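Local coordinates for protein extracellular serine protease (Aeromonas sobria, PDB 3WQB) that cleaves peptide bonds after paired basic residues, the first a lysine, as a secreted calcium-binding serine protease of the furin subfamily and probable virulence factor, at residues R485-L490 with L574-N579; S181-R186 with S509-S514; N231-G236 with T558-L563; V381-S386 with E550-A555. The protein carries 1 engineered substitution. All coordinates share one frame; numbering follows the deposited sequence.

Interaction 1 of 4, residues R485-L490 with L574-N579. With CA (calcium ion), chain D.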
loop_
_atom_site.group_PDB
_atom_site.type_symbol
_atom_site.label_atom_id
_atom_site.label_comp_id
_atom_site.label_asym_id
_atom_site.label_seq_id
_atom_site.Cartn_x
_atom_site.Cartn_y
_atom_site.Cartn_z
ATOM N N ARG A 485 -10.008 -8.073 22.813
ATOM C CA ARG A 485 -10.788 -7.507 21.706
ATOM C C ARG A 485 -10.033 -6.355 21.043
ATOM O O ARG A 485 -10.304 -5.174 21.273
ATOM C CB ARG A 485 -12.193 -7.096 22.162
ATOM C CG ARG A 485 -13.090 -6.679 21.008
ATOM C CD ARG A 485 -14.562 -6.602 21.392
ATOM N NE ARG A 485 -14.861 -5.410 22.178
ATOM C CZ ARG A 485 -16.052 -4.822 22.233
ATOM N NH1 ARG A 485 -17.092 -5.326 21.562
ATOM N NH2 ARG A 485 -16.200 -3.721 22.965
ATOM N N LEU A 486 -9.083 -6.725 20.190
ATOM C CA LEU A 486 -8.127 -5.771 19.627
ATOM C C LEU A 486 -8.696 -4.483 19.034
ATOM O O LEU A 486 -8.108 -3.426 19.232
ATOM C CB LEU A 486 -7.185 -6.445 18.616
ATOM C CG LEU A 486 -6.128 -7.374 19.222
ATOM C CD1 LEU A 486 -5.501 -8.227 18.137
ATOM C CD2 LEU A 486 -5.065 -6.595 19.992
ATOM N N PRO A 487 -9.842 -4.554 18.316
ATOM C CA PRO A 487 -10.344 -3.308 17.725
ATOM C C PRO A 487 -10.838 -2.271 18.740
ATOM O O PRO A 487 -11.129 -1.157 18.349
ATOM C CB PRO A 487 -11.477 -3.780 16.798
ATOM C CG PRO A 487 -11.103 -5.193 16.481
ATOM C CD PRO A 487 -10.555 -5.722 17.771
ATOM N N ASP A 488 -10.881 -2.616 20.028
ATOM C CA ASP A 488 -11.160 -1.616 21.058
ATOM C C ASP A 488 -10.030 -0.608 21.227
ATOM O O ASP A 488 -10.222 0.429 21.853
ATOM C CB ASP A 488 -11.426 -2.285 22.411
ATOM C CG ASP A 488 -12.787 -2.953 22.484
ATOM O OD1 ASP A 488 -13.559 -2.855 21.509
ATOM O OD2 ASP A 488 -13.071 -3.580 23.530
ATOM N N LEU A 489 -8.853 -0.916 20.689
ATOM C CA LEU A 489 -7.661 -0.135 21.001
ATOM C C LEU A 489 -7.386 1.026 20.058
ATOM O O LEU A 489 -7.404 0.887 18.825
ATOM C CB LEU A 489 -6.431 -1.043 21.115
ATOM C CG LEU A 489 -6.522 -2.161 22.157
ATOM C CD1 LEU A 489 -5.266 -2.979 22.094
ATOM C CD2 LEU A 489 -6.755 -1.627 23.573
ATOM N N LEU A 490 -7.163 2.179 20.679
ATOM C CA LEU A 490 -6.676 3.384 20.030
ATOM C C LEU A 490 -5.202 3.527 20.400
ATOM O O LEU A 490 -4.856 3.598 21.590
ATOM C CB LEU A 490 -7.482 4.592 20.535
ATOM C CG LEU A 490 -6.936 5.991 20.251
ATOM C CD1 LEU A 490 -7.077 6.316 18.783
ATOM C CD2 LEU A 490 -7.665 7.025 21.086
ATOM N N LEU A 574 -20.959 -12.038 12.858
ATOM C CA LEU A 574 -19.921 -12.233 13.847
ATOM C C LEU A 574 -20.135 -11.183 14.925
ATOM O O LEU A 574 -20.278 -10.001 14.624
ATOM C CB LEU A 574 -18.545 -12.069 13.193
ATOM C CG LEU A 574 -17.287 -12.252 14.040
ATOM C CD1 LEU A 574 -17.162 -13.686 14.538
ATOM C CD2 LEU A 574 -16.060 -11.841 13.243
ATOM N N THR A 575 -20.191 -11.625 16.177
ATOM C CA THR A 575 -20.325 -10.712 17.302
ATOM C C THR A 575 -18.981 -10.571 17.992
ATOM O O THR A 575 -18.326 -11.570 18.312
ATOM C CB THR A 575 -21.406 -11.185 18.297
ATOM O OG1 THR A 575 -22.643 -11.355 17.594
ATOM C CG2 THR A 575 -21.601 -10.166 19.425
ATOM N N GLU A 576 -18.560 -9.322 18.181
ATOM C CA GLU A 576 -17.365 -9.036 18.955
ATOM C C GLU A 576 -17.786 -8.812 20.394
ATOM O O GLU A 576 -18.428 -7.806 20.711
ATOM C CB GLU A 576 -16.674 -7.769 18.469
ATOM C CG GLU A 576 -16.039 -7.814 17.108
ATOM C CD GLU A 576 -15.144 -6.613 16.925
ATOM O OE1 GLU A 576 -14.037 -6.611 17.503
ATOM O OE2 GLU A 576 -15.559 -5.659 16.234
ATOM N N ARG A 577 -17.415 -9.747 21.255
ATOM C CA ARG A 577 -17.737 -9.646 22.677
ATOM C C ARG A 577 -16.660 -8.831 23.385
ATOM O O ARG A 577 -15.463 -9.013 23.143
ATOM C CB ARG A 577 -17.847 -11.040 23.293
ATOM C CG ARG A 577 -18.709 -12.006 22.490
ATOM C CD ARG A 577 -20.154 -12.012 22.965
ATOM N NE ARG A 577 -21.068 -12.549 21.956
ATOM C CZ ARG A 577 -21.250 -13.843 21.697
ATOM N NH1 ARG A 577 -20.581 -14.771 22.372
ATOM N NH2 ARG A 577 -22.110 -14.212 20.756
ATOM N N ASN A 578 -17.084 -7.915 24.244
ATOM C CA ASN A 578 -16.137 -7.103 25.005
ATOM C C ASN A 578 -15.130 -7.939 25.798
ATOM O O ASN A 578 -15.457 -9.017 26.291
ATOM C CB ASN A 578 -16.879 -6.138 25.927
ATOM C CG ASN A 578 -15.970 -5.084 26.523
ATOM O OD1 ASN A 578 -15.084 -4.552 25.851
ATOM N ND2 ASN A 578 -16.174 -4.785 27.794
ATOM N N ASN A 579 -13.894 -7.455 25.899
ATOM C CA ASN A 579 -12.899 -8.114 26.746
ATOM C C ASN A 579 -13.390 -8.203 28.187
ATOM O O ASN A 579 -13.849 -7.216 28.757
ATOM C CB ASN A 579 -11.542 -7.403 26.688
ATOM C CG ASN A 579 -11.642 -5.919 26.981
ATOM O OD1 ASN A 579 -12.297 -5.177 26.252
ATOM N ND2 ASN A 579 -10.982 -5.478 28.045
HETATM CA CA CA D . -13.221 -3.039 25.801
#

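Interaction 2 of 4, residues S181-R186 with S509-S514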
loop_
_atom_site.group_PDB
_atom_site.type_symbol
_atom_site.label_atom_id
_atom_site.label_comp_id
_atom_site.label_asym_id
_atom_site.label_seq_id
_atom_site.Cartn_x
_atom_site.Cartn_y
_atom_site.Cartn_z
ATOM N N SER A 181 -5.210 -7.524 3.098
ATOM C CA SER A 181 -6.175 -7.262 4.165
ATOM C C SER A 181 -6.035 -8.348 5.219
ATOM O O SER A 181 -5.788 -9.507 4.887
ATOM C CB SER A 181 -7.595 -7.207 3.613
ATOM O OG SER A 181 -7.729 -6.118 2.710
ATOM N N VAL A 182 -6.177 -7.965 6.483
ATOM C CA VAL A 182 -5.963 -8.901 7.588
ATOM C C VAL A 182 -7.049 -8.764 8.630
ATOM O O VAL A 182 -7.593 -7.672 8.828
ATOM C CB VAL A 182 -4.570 -8.704 8.266
ATOM C CG1 VAL A 182 -3.443 -9.009 7.297
ATOM C CG2 VAL A 182 -4.420 -7.296 8.836
ATOM N N VAL A 183 -7.339 -9.877 9.304
ATOM C CA VAL A 183 -8.208 -9.861 10.488
ATOM C C VAL A 183 -7.445 -10.214 11.764
ATOM O O VAL A 183 -7.984 -10.112 12.869
ATOM C CB VAL A 183 -9.467 -10.765 10.335
ATOM C CG1 VAL A 183 -10.334 -10.263 9.187
ATOM C CG2 VAL A 183 -9.075 -12.223 10.114
ATOM N N ASP A 184 -6.188 -10.625 11.606
ATOM C CA ASP A 184 -5.306 -10.873 12.734
ATOM C C ASP A 184 -3.995 -10.151 12.495
ATOM O O ASP A 184 -3.517 -10.103 11.365
ATOM C CB ASP A 184 -5.063 -12.370 12.937
ATOM C CG ASP A 184 -6.285 -13.091 13.483
ATOM O OD1 ASP A 184 -6.938 -13.795 12.688
ATOM O OD2 ASP A 184 -6.608 -12.945 14.690
ATOM N N PRO A 185 -3.419 -9.577 13.560
ATOM C CA PRO A 185 -2.219 -8.777 13.403
ATOM C C PRO A 185 -1.032 -9.626 12.989
ATOM O O PRO A 185 -0.949 -10.812 13.329
ATOM C CB PRO A 185 -2.000 -8.197 14.801
ATOM C CG PRO A 185 -2.616 -9.211 15.714
ATOM C CD PRO A 185 -3.822 -9.702 14.974
ATOM N N ARG A 186 -0.126 -9.025 12.237
ATOM C CA ARG A 186 1.099 -9.710 11.868
ATOM C C ARG A 186 2.330 -8.969 12.328
ATOM O O ARG A 186 2.340 -7.748 12.382
ATOM C CB ARG A 186 1.147 -9.930 10.362
ATOM C CG ARG A 186 0.294 -11.104 9.923
ATOM C CD ARG A 186 0.239 -11.195 8.432
ATOM N NE ARG A 186 -0.767 -12.151 7.996
ATOM C CZ ARG A 186 -0.549 -13.121 7.113
ATOM N NH1 ARG A 186 0.647 -13.268 6.549
ATOM N NH2 ARG A 186 -1.537 -13.940 6.787
ATOM N N SER A 509 -10.319 -3.733 11.343
ATOM C CA SER A 509 -10.674 -5.076 10.906
ATOM C C SER A 509 -9.979 -6.218 11.648
ATOM O O SER A 509 -10.089 -7.369 11.227
ATOM C CB SER A 509 -10.457 -5.213 9.394
ATOM O OG SER A 509 -9.073 -5.236 9.084
ATOM N N LEU A 510 -9.277 -5.916 12.742
ATOM C CA LEU A 510 -8.639 -6.974 13.540
ATOM C C LEU A 510 -9.642 -7.752 14.388
ATOM O O LEU A 510 -9.492 -7.873 15.606
ATOM C CB LEU A 510 -7.500 -6.416 14.406
ATOM C CG LEU A 510 -6.329 -5.801 13.643
ATOM C CD1 LEU A 510 -5.323 -5.212 14.615
ATOM C CD2 LEU A 510 -5.674 -6.840 12.737
ATOM N N VAL A 511 -10.636 -8.315 13.714
ATOM C CA VAL A 511 -11.739 -9.032 14.365
ATOM C C VAL A 511 -11.494 -10.547 14.459
ATOM O O VAL A 511 -12.401 -11.311 14.813
ATOM C CB VAL A 511 -13.078 -8.750 13.634
ATOM C CG1 VAL A 511 -13.426 -7.259 13.681
ATOM C CG2 VAL A 511 -13.027 -9.263 12.180
ATOM N N GLY A 512 -10.267 -10.968 14.151
ATOM C CA GLY A 512 -9.908 -12.379 14.089
ATOM C C GLY A 512 -10.065 -13.152 15.380
ATOM O O GLY A 512 -10.248 -14.371 15.345
ATOM N N GLN A 513 -9.999 -12.470 16.521
ATOM C CA GLN A 513 -10.201 -13.159 17.797
ATOM C C GLN A 513 -11.639 -13.648 17.921
ATOM O O GLN A 513 -11.876 -14.777 18.363
ATOM C CB GLN A 513 -9.838 -12.262 18.971
ATOM C CG GLN A 513 -8.376 -11.872 19.004
ATOM C CD GLN A 513 -8.123 -10.674 19.906
ATOM O OE1 GLN A 513 -8.740 -9.618 19.753
ATOM N NE2 GLN A 513 -7.217 -10.838 20.854
ATOM N N SER A 514 -12.584 -12.811 17.501
ATOM C CA SER A 514 -13.994 -13.179 17.475
ATOM C C SER A 514 -14.270 -14.253 16.428
ATOM O O SER A 514 -15.025 -15.197 16.682
ATOM C CB SER A 514 -14.874 -11.951 17.239
ATOM O OG SER A 514 -14.778 -11.062 18.337
#

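Interaction 3 of 4, residues N231-G236 with T558-L563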
loop_
_atom_site.group_PDB
_atom_site.type_symbol
_atom_site.label_atom_id
_atom_site.label_comp_id
_atom_site.label_asym_id
_atom_site.label_seq_id
_atom_site.Cartn_x
_atom_site.Cartn_y
_atom_site.Cartn_z
ATOM N N ASN A 231 -17.661 -6.673 6.634
ATOM C CA ASN A 231 -17.934 -5.262 6.877
ATOM C C ASN A 231 -18.695 -5.130 8.185
ATOM O O ASN A 231 -19.400 -6.059 8.582
ATOM C CB ASN A 231 -18.749 -4.642 5.729
ATOM C CG ASN A 231 -20.178 -5.168 5.669
ATOM O OD1 ASN A 231 -20.430 -6.267 5.182
ATOM N ND2 ASN A 231 -21.115 -4.375 6.166
ATOM N N ARG A 232 -18.549 -3.988 8.848
ATOM C CA ARG A 232 -19.296 -3.716 10.069
ATOM C C ARG A 232 -20.731 -3.398 9.721
ATOM O O ARG A 232 -21.014 -2.738 8.725
ATOM C CB ARG A 232 -18.680 -2.554 10.854
ATOM C CG ARG A 232 -17.272 -2.860 11.331
ATOM C CD ARG A 232 -16.790 -1.898 12.404
ATOM N NE ARG A 232 -15.547 -2.382 13.011
ATOM C CZ ARG A 232 -15.499 -3.347 13.929
ATOM N NH1 ARG A 232 -16.624 -3.908 14.369
ATOM N NH2 ARG A 232 -14.342 -3.747 14.429
ATOM N N THR A 233 -21.639 -3.900 10.545
ATOM C CA THR A 233 -23.032 -3.498 10.463
ATOM C C THR A 233 -23.299 -2.607 11.666
ATOM O O THR A 233 -22.538 -2.615 12.630
ATOM C CB THR A 233 -23.979 -4.714 10.407
ATOM O OG1 THR A 233 -25.335 -4.259 10.297
ATOM C CG2 THR A 233 -23.837 -5.593 11.636
ATOM N N GLY A 234 -24.349 -1.804 11.589
ATOM C CA GLY A 234 -24.699 -0.940 12.696
ATOM C C GLY A 234 -24.347 0.503 12.429
ATOM O O GLY A 234 -24.045 0.888 11.296
ATOM N N ASN A 235 -24.386 1.296 13.492
ATOM C CA ASN A 235 -24.200 2.734 13.389
ATOM C C ASN A 235 -22.995 3.241 14.172
ATOM O O ASN A 235 -23.086 4.217 14.923
ATOM C CB ASN A 235 -25.475 3.465 13.815
ATOM C CG ASN A 235 -26.622 3.269 12.832
ATOM O OD1 ASN A 235 -26.409 3.015 11.635
ATOM N ND2 ASN A 235 -27.851 3.380 13.334
ATOM N N GLY A 236 -21.857 2.583 13.970
ATOM C CA GLY A 236 -20.615 2.982 14.613
ATOM C C GLY A 236 -20.024 4.234 13.995
ATOM O O GLY A 236 -20.451 4.682 12.932
ATOM N N THR A 558 -21.115 -4.231 22.568
ATOM C CA THR A 558 -20.984 -5.268 21.539
ATOM C C THR A 558 -20.982 -4.641 20.146
ATOM O O THR A 558 -21.529 -3.565 19.931
ATOM C CB THR A 558 -22.113 -6.317 21.618
ATOM O OG1 THR A 558 -23.375 -5.684 21.382
ATOM C CG2 THR A 558 -22.112 -6.991 22.986
ATOM N N ARG A 559 -20.337 -5.320 19.208
ATOM C CA ARG A 559 -20.370 -4.921 17.816
ATOM C C ARG A 559 -20.654 -6.136 16.968
ATOM O O ARG A 559 -20.325 -7.263 17.349
ATOM C CB ARG A 559 -19.024 -4.324 17.395
ATOM C CG ARG A 559 -18.685 -3.000 18.074
ATOM C CD ARG A 559 -17.406 -2.405 17.509
ATOM N NE ARG A 559 -16.223 -3.222 17.781
ATOM C CZ ARG A 559 -15.468 -3.152 18.877
ATOM N NH1 ARG A 559 -15.751 -2.293 19.849
ATOM N NH2 ARG A 559 -14.410 -3.947 18.987
ATOM N N GLN A 560 -21.259 -5.903 15.811
ATOM C CA GLN A 560 -21.498 -6.979 14.874
ATOM C C GLN A 560 -20.845 -6.720 13.525
ATOM O O GLN A 560 -20.744 -5.578 13.069
ATOM C CB GLN A 560 -22.994 -7.223 14.708
ATOM C CG GLN A 560 -23.672 -7.814 15.943
ATOM C CD GLN A 560 -25.116 -8.108 15.683
ATOM O OE1 GLN A 560 -25.706 -7.523 14.789
ATOM N NE2 GLN A 560 -25.696 -9.019 16.451
ATOM N N VAL A 561 -20.406 -7.810 12.908
ATOM C CA VAL A 561 -19.720 -7.774 11.633
ATOM C C VAL A 561 -20.412 -8.767 10.711
ATOM O O VAL A 561 -20.677 -9.904 11.105
ATOM C CB VAL A 561 -18.230 -8.151 11.807
ATOM C CG1 VAL A 561 -17.510 -8.211 10.465
ATOM C CG2 VAL A 561 -17.535 -7.156 12.745
ATOM N N SER A 562 -20.707 -8.326 9.495
ATOM C CA SER A 562 -21.327 -9.167 8.481
ATOM C C SER A 562 -20.232 -9.937 7.742
ATOM O O SER A 562 -19.240 -9.344 7.273
ATOM C CB SER A 562 -22.135 -8.311 7.493
ATOM O OG SER A 562 -23.046 -7.435 8.157
ATOM N N LEU A 563 -20.409 -11.250 7.660
ATOM C CA LEU A 563 -19.508 -12.146 6.952
ATOM C C LEU A 563 -20.222 -12.718 5.734
ATOM O O LEU A 563 -21.265 -13.368 5.870
ATOM C CB LEU A 563 -19.058 -13.297 7.858
ATOM C CG LEU A 563 -18.566 -13.014 9.277
ATOM C CD1 LEU A 563 -18.544 -14.299 10.077
ATOM C CD2 LEU A 563 -17.186 -12.399 9.212
HETATM O O HOH W 1 -19.401 -3.372 14.050
HETATM O O HOH W 2 -22.490 -3.357 15.400
#

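Interaction 4 of 4, residues V381-S386 with E550-A555. With CA (calcium ion), chain D.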
loop_
_atom_site.group_PDB
_atom_site.type_symbol
_atom_site.label_atom_id
_atom_site.label_comp_id
_atom_site.label_asym_id
_atom_site.label_seq_id
_atom_site.Cartn_x
_atom_site.Cartn_y
_atom_site.Cartn_z
ATOM N N VAL A 381 -14.910 9.224 19.076
ATOM C CA VAL A 381 -15.417 7.998 19.669
ATOM C C VAL A 381 -15.909 8.332 21.063
ATOM O O VAL A 381 -15.175 8.926 21.858
ATOM C CB VAL A 381 -14.313 6.917 19.764
ATOM C CG1 VAL A 381 -14.811 5.678 20.505
ATOM C CG2 VAL A 381 -13.800 6.545 18.372
ATOM N N SER A 382 -17.155 7.952 21.338
ATOM C CA SER A 382 -17.801 8.210 22.619
ATOM C C SER A 382 -17.917 6.923 23.427
ATOM O O SER A 382 -18.299 5.877 22.897
ATOM C CB SER A 382 -19.194 8.788 22.384
ATOM O OG SER A 382 -19.853 9.027 23.609
ATOM N N TYR A 383 -17.589 7.010 24.716
ATOM C CA TYR A 383 -17.811 5.907 25.644
ATOM C C TYR A 383 -17.881 6.412 27.070
ATOM O O TYR A 383 -17.533 7.553 27.348
ATOM C CB TYR A 383 -16.722 4.835 25.509
ATOM C CG TYR A 383 -15.327 5.228 25.962
ATOM C CD1 TYR A 383 -14.454 5.872 25.092
ATOM C CD2 TYR A 383 -14.873 4.921 27.246
ATOM C CE1 TYR A 383 -13.167 6.215 25.483
ATOM C CE2 TYR A 383 -13.577 5.256 27.654
ATOM C CZ TYR A 383 -12.725 5.898 26.764
ATOM O OH TYR A 383 -11.435 6.219 27.146
ATOM N N THR A 384 -18.331 5.542 27.967
ATOM C CA THR A 384 -18.393 5.850 29.382
ATOM C C THR A 384 -17.398 4.948 30.101
ATOM O O THR A 384 -17.428 3.723 29.933
ATOM C CB THR A 384 -19.830 5.633 29.918
ATOM O OG1 THR A 384 -20.741 6.434 29.157
ATOM C CG2 THR A 384 -19.951 6.005 31.401
ATOM N N SER A 385 -16.519 5.560 30.892
ATOM C CA SER A 385 -15.507 4.830 31.652
ATOM C C SER A 385 -16.109 4.067 32.834
ATOM O O SER A 385 -17.299 4.211 33.118
ATOM C CB SER A 385 -14.430 5.791 32.155
ATOM O OG SER A 385 -14.897 6.506 33.292
ATOM N N SER A 386 -15.293 3.275 33.534
ATOM C CA SER A 386 -15.771 2.510 34.697
ATOM C C SER A 386 -16.113 3.395 35.897
ATOM O O SER A 386 -16.814 2.954 36.815
ATOM C CB SER A 386 -14.772 1.422 35.105
ATOM O OG SER A 386 -14.681 0.422 34.107
ATOM N N GLU A 550 0.641 5.961 23.504
ATOM C CA GLU A 550 -0.586 5.944 24.285
ATOM C C GLU A 550 -1.497 4.871 23.726
ATOM O O GLU A 550 -1.698 4.812 22.518
ATOM C CB GLU A 550 -1.283 7.309 24.213
ATOM C CG GLU A 550 -0.558 8.410 24.952
ATOM C CD GLU A 550 -1.318 9.721 24.997
ATOM O OE1 GLU A 550 -2.386 9.854 24.351
ATOM O OE2 GLU A 550 -0.848 10.629 25.707
ATOM N N VAL A 551 -2.041 4.013 24.593
ATOM C CA VAL A 551 -2.967 2.960 24.180
ATOM C C VAL A 551 -4.190 3.025 25.092
ATOM O O VAL A 551 -4.034 3.023 26.311
ATOM C CB VAL A 551 -2.323 1.554 24.282
ATOM C CG1 VAL A 551 -3.316 0.462 23.896
ATOM C CG2 VAL A 551 -1.064 1.470 23.416
ATOM N N THR A 552 -5.386 3.096 24.508
ATOM C CA THR A 552 -6.630 3.157 25.280
ATOM C C THR A 552 -7.640 2.169 24.724
ATOM O O THR A 552 -7.789 2.048 23.510
ATOM C CB THR A 552 -7.273 4.563 25.211
ATOM O OG1 THR A 552 -6.285 5.571 25.457
ATOM C CG2 THR A 552 -8.360 4.700 26.261
ATOM N N ASP A 553 -8.330 1.464 25.618
ATOM C CA ASP A 553 -9.499 0.673 25.256
ATOM C C ASP A 553 -10.704 1.614 25.314
ATOM O O ASP A 553 -11.026 2.154 26.370
ATOM C CB ASP A 553 -9.622 -0.517 26.231
ATOM C CG ASP A 553 -10.889 -1.356 26.021
ATOM O OD1 ASP A 553 -11.938 -0.848 25.560
ATOM O OD2 ASP A 553 -10.844 -2.556 26.348
ATOM N N VAL A 554 -11.338 1.836 24.165
ATOM C CA VAL A 554 -12.352 2.881 24.035
ATOM C C VAL A 554 -13.763 2.347 23.776
ATOM O O VAL A 554 -14.601 3.062 23.222
ATOM C CB VAL A 554 -11.976 3.930 22.932
ATOM C CG1 VAL A 554 -10.658 4.633 23.269
ATOM C CG2 VAL A 554 -11.933 3.288 21.541
ATOM N N ALA A 555 -14.017 1.094 24.145
ATOM C CA ALA A 555 -15.351 0.521 23.918
ATOM C C ALA A 555 -15.654 -0.661 24.811
ATOM O O ALA A 555 -14.813 -1.542 24.996
ATOM C CB ALA A 555 -15.507 0.106 22.459
HETATM CA CA CA D . -13.221 -3.039 25.801
HETATM O O HOH W 3 -17.152 3.356 22.225
#

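Interaction 1 of 4, residues R485-L490 with L574-N579
Asp-488, Asn-578 and Asn-579 meet at a calcium ion as side-chain ligands. Asp-488 OD2 lies 2.3 Å and Asn-579 OD1 2.4 Å from the calcium, and the Asn-579 amide also has a polar partner in Gln-581. Asp-454, Asp-553 and Ala-555 complete the site.

The charged contacts centre on Arg-485. Its NE and NH2 both grip Asp-488 OD2 from the syn side, the NE bond being 2.9 Å, and the oxygen lies nearly in the guanidinium plane. A metal ligand is thus held by two N-H groups as well as by the calcium, while its other oxygen, OD1, pairs with Arg-559; this would favour the ionised form. Across the contact, Arg-485 NH1 makes a weak, bent bond of 2.9 Å to Glu-576 O. The strongest polar partner of Arg-485 outside the two segments is Gly-557.

Packing adds to this grip. The bend at chi3 (76°) turns the guanidinium so that Asn-578 CA sits over one face, 3.5 Å above its plane. Glu-576 OE1 rests 3.4 Å from Pro-487 CG, its carboxylate having Arg-232 as partner. These contacts form the calcium site of the P-domain, built where a 3-10 turn and the ends of strands converge.

Interaction 2 of 4, residues S181-R186 with S509-S514
The loop following strand 173-179 of the subtilisin domain meets the turn that leads into helix 512-520 of the P-domain, making this contact part of the interface between the two domains. Leu-510 is the centre of an inverse gamma turn and Val-511 the N-cap residue of the helix, so the subtilisin loop docks against a helix N-terminus.

Two hydrogen bonds join the segments, both received by backbone carbonyls of the loop. Ser-509 OG donates to Val-182 O at 2.9 Å, nearly along the C=O axis. Its hydroxyl stands between the backbone N and carbonyl carbon (chi1 71°), a position that directs it at the loop. Gly-512 N, in the first turn of the helix, donates to Val-183 O at 2.8 Å, approaching it tilted from the carbonyl plane. Leu-510 CA also makes a C-H contact with Val-183 O, and Val-183 CA returns one to Ser-509 O.

Apolar branches pack around this polar seam. Leu-510 CD2 lies 4.1 Å from Val-182 CG2, the two side chains side by side and pointing the same way, and the same methyl lies 3.6 Å from Pro-185 N. Val-183 CG1 touches Val-511 CG2 where both valines also rest on Leu-230. The absence of a side chain at Gly-512 lets the carboxylate of Asp-184, hydrogen-bonded through OD2 to Thr-525, come close to the helix backbone: Asp-184 OD2 lies 3.4 Å from Gly-512 CA.

Interaction 3 of 4, residues N231-G236 with T558-L563
Arg-232 and Arg-559 bring their guanidinium groups together with planes 83° apart, Arg-232 NH1 lying 3.5 Å from Arg-559 NE at the edge of the second group. The Arg-232 chain runs extended from CG to NE, whereas Arg-559 folds at chi3 (-65°), and their meeting is bridged by acid: Glu-576 OE2 forms salt bridges with both arginines. Arg-559 also pairs with Asp-488, a calcium ligand, and Arg-232 bonds to the carbonyl oxygens of Phe-507 and Asn-508. Val-561 CG2 packs 3.7 Å from Arg-232 NH1 on the same face of the sheet. A water in the guanidinium plane links Arg-232 NH1 to Gln-560 O.

The other face carries Asn-231, Thr-233, Gln-560 and Ser-562, of which Thr-233 and Gln-560 are exposed. Thr-233 and Gln-560 lie side by side, with Thr-233 CG2 3.6 Å from Gln-560 CB, and Asn-231 OD1 approaches Ser-562 CB at 3.5 Å.

Between the two faces, the backbones of Asn-231 and Ser-562 form an antiparallel hydrogen-bonded pair. Ser-562 N donates to Asn-231 O at 2.8 Å, and Asn-231 N donates back to Ser-562 O. Arg-232 and Val-561 follow as a non-hydrogen-bonded pair. Strand 228-233 of the subtilisin domain is thereby added to strand 559-565 of the P-domain in a four-stranded antiparallel sheet running 222-225, 228-233, 559-565, 571-576, with helix 512-520 packed against Leu-563.

Interaction 4 of 4, residues V381-S386 with E550-A555
Tyr-383 lays its ring over the Val-554 backbone, with its tip reaching Thr-552. Tyr-383 CB starts 3.6 Å from Val-554 O. CG stands between the backbone N and the carbonyl carbon (chi1 68°), which sends the ring across the Val-554 backbone. Tyr-383 CD1 comes nearest to that backbone, 3.4 Å from Val-554 O. CE1 then meets the side chain, with CB of Val-554 3.6 Å away and CG1 slightly farther. Val-554 CA sits over one ring face in a CH-pi contact, 3.9 Å from the centroid and 20° off the normal, displaced toward the rim. CZ passes Val-554 CA and Asp-553 O at van der Waals range. At the tip, Tyr-383 OH lies 3.5 Å from Thr-552 CG2. The buried hydroxyl is also hydrogen-bonded to Gly-456 O.

Val-381, two residues earlier on the same strand, extends the apolar surface: Val-381 CG1 lies 3.9 Å from Val-554 CG2, the two side chains crossing at about a right angle. A water donates to both Ser-382 O and Val-554 O.

Next to Val-554, Asp-553 binds the calcium ion through both carboxylate oxygens and Ala-555 through its carbonyl. The Asp-553 carboxylate also has His-483 as a polar partner, and its OD1 accepts from Ala-555 N in an Asx turn. With no direct hydrogen bond or ion pair across the segments, the subtilisin-domain hairpin is held here by apolar and CH-pi contacts and one bridging water, while Asp-553 and Ala-555 commit their oxygens to the calcium.

Interactions 1, 2 and 4 are buried, whereas interaction 3 lies at the surface. Interaction 1 stays within the P-domain; the other three join it to the subtilisin domain. Interactions 1 and 4 supply different ligands to one calcium ion and contain neighbouring strands of one sheet, while interactions 1 and 3 contain neighbouring strands of another and are connected through Glu-576. Chemistry follows place: metal and charge dominate interaction 1, backbone carbonyls and aliphatic side chains interaction 2, strand pairing, bridging waters and an arginine pair sharing a glutamate interaction 3, and aromatic packing interaction 4. Interactions 2 and 4, about 20 Å apart between centres, do not touch, but both adjoin interaction 1.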